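PDB 3AKB: putative calcium binding protein from Streptomyces coelicolor, which binds calcium ions through EF-hand loops and probably takes part in calcium-mediated regulation in this bacterium. Local coordinates for residues A32-E36 and F37-A41. The protein carries 2 engineered substitutions. Sequence-based numbering, arbitrary orientation.
Sequences AMLAE and FGVAA. Engineered in segment 32-36: Met33 (natural residue Leu).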
loop_
_atom_site.group_PDB
_atom_site.type_symbol
_atom_site.label_atom_id
_atom_site.label_comp_id
_atom_site.label_asym_id
_atom_site.label_seq_id
_atom_site.Cartn_x
_atom_site.Cartn_y
_atom_site.Cartn_z
ATOM N N ALA A 32 -4.756 9.615 -5.859
ATOM C CA ALA A 32 -4.391 9.148 -7.200
ATOM C C ALA A 32 -5.194 7.902 -7.559
ATOM O O ALA A 32 -5.612 7.733 -8.712
ATOM C CB ALA A 32 -2.877 8.893 -7.297
ATOM N N MET A 33 -5.438 7.034 -6.580
ATOM C CA MET A 33 -6.216 5.834 -6.879
ATOM C C MET A 33 -7.673 6.192 -7.182
ATOM O O MET A 33 -8.275 5.639 -8.095
ATOM C CB MET A 33 -6.178 4.808 -5.729
ATOM C CG MET A 33 -6.726 3.471 -6.143
ATOM S SD MET A 33 -7.245 2.350 -4.754
ATOM C CE MET A 33 -7.892 1.004 -5.813
ATOM N N LEU A 34 -8.241 7.107 -6.398
ATOM C CA LEU A 34 -9.594 7.570 -6.669
ATOM C C LEU A 34 -9.723 8.199 -8.049
ATOM O O LEU A 34 -10.745 7.987 -8.745
ATOM C CB LEU A 34 -10.029 8.563 -5.580
ATOM C CG LEU A 34 -10.167 7.918 -4.204
ATOM C CD1 LEU A 34 -10.378 9.022 -3.149
ATOM C CD2 LEU A 34 -11.274 6.884 -4.120
ATOM N N ALA A 35 -8.724 8.991 -8.440
ATOM C CA ALA A 35 -8.720 9.609 -9.757
ATOM C C ALA A 35 -8.651 8.567 -10.877
ATOM O O ALA A 35 -9.383 8.683 -11.889
ATOM C CB ALA A 35 -7.583 10.601 -9.860
ATOM N N GLU A 36 -7.834 7.524 -10.680
ATOM C CA GLU A 36 -7.688 6.459 -11.675
ATOM C C GLU A 36 -9.030 5.765 -11.962
ATOM O O GLU A 36 -9.331 5.428 -13.127
ATOM C CB GLU A 36 -6.632 5.442 -11.194
ATOM C CG GLU A 36 -6.508 4.155 -12.023
ATOM C CD GLU A 36 -6.034 4.412 -13.425
ATOM O OE1 GLU A 36 -5.128 5.255 -13.595
ATOM O OE2 GLU A 36 -6.574 3.800 -14.370
ATOM N N PHE A 37 -9.804 5.529 -10.907
ATOM C CA PHE A 37 -11.090 4.827 -11.010
ATOM C C PHE A 37 -12.314 5.753 -11.119
ATOM O O PHE A 37 -13.441 5.280 -11.227
ATOM C CB PHE A 37 -11.222 3.849 -9.855
ATOM C CG PHE A 37 -10.341 2.660 -10.018
ATOM C CD1 PHE A 37 -10.748 1.592 -10.821
ATOM C CD2 PHE A 37 -9.064 2.644 -9.455
ATOM C CE1 PHE A 37 -9.891 0.508 -11.004
ATOM C CE2 PHE A 37 -8.196 1.568 -9.656
ATOM C CZ PHE A 37 -8.608 0.501 -10.416
ATOM N N GLY A 38 -12.092 7.061 -11.091
ATOM C CA GLY A 38 -13.222 7.999 -11.197
ATOM C C GLY A 38 -14.196 7.931 -10.043
ATOM O O GLY A 38 -15.418 8.188 -10.212
ATOM N N VAL A 39 -13.662 7.622 -8.868
ATOM C CA VAL A 39 -14.448 7.540 -7.637
ATOM C C VAL A 39 -14.270 8.845 -6.866
ATOM O O VAL A 39 -13.144 9.279 -6.629
ATOM C CB VAL A 39 -14.044 6.322 -6.780
ATOM C CG1 VAL A 39 -14.758 6.331 -5.431
ATOM C CG2 VAL A 39 -14.310 5.044 -7.547
ATOM N N ALA A 40 -15.382 9.489 -6.525
ATOM C CA ALA A 40 -15.330 10.805 -5.872
ATOM C C ALA A 40 -14.792 10.748 -4.454
ATOM O O ALA A 40 -15.121 9.846 -3.681
ATOM C CB ALA A 40 -16.715 11.466 -5.872
ATOM N N ALA A 41 -13.997 11.755 -4.098
ATOM C CA ALA A 41 -13.462 11.841 -2.759
ATOM C C ALA A 41 -14.560 11.819 -1.696
ATOM O O ALA A 41 -14.384 11.207 -0.666
ATOM C CB ALA A 41 -12.591 13.080 -2.612
#
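Phe37 folds back over the last turn of its helix, its ring slanting across the side chains of Met33 and Glu36. CB and CG lie against the carbonyl carbon of Glu36, with Met33 O a little farther off, and CG stands anti to Phe37's own carbonyl carbon (chi1 -73°), which sends the ring back along the helix. Its CD2 edge passes 3.4 Å from Met33 O, an oxygen lying near the ring plane. Met33 O also accepts a hydrogen bond from Phe37 N (3.2 Å). Farther out, Phe37 CE2 meets two aliphatic groups: CG of Glu36, and, at 3.9 Å, the terminal CE of the engineered Met33, at the end of an extended chain. The carboxylate of Glu36 turns to another partner, its OE2 forming a salt bridge with Arg122. With an alanine at Phe37, the methyl end of Met33 and CG of Glu36 would probably lose their shared apolar partner. Gly38, with positive phi, ends the helix in a Schellman motif: Val39 N bonds to Leu34 O at 2.9 Å, while Gly38 N makes a weak 3.3 Å bond to Ala35 O. The reversal carries Val39 back to Leu34, where CD2 of Leu34 packs 3.8 Å from CG1 of Val39. The turn thus closes helix 23-37, the exiting helix of the first EF-hand, and starts the link to helix 44-64. Leu34 and Met33 rest on Leu49 of that helix; Met33 and Phe37 also reach Ala107 at the end of helix 89-107, and Phe37 touches Asp119 and Arg122 of helix 117-126.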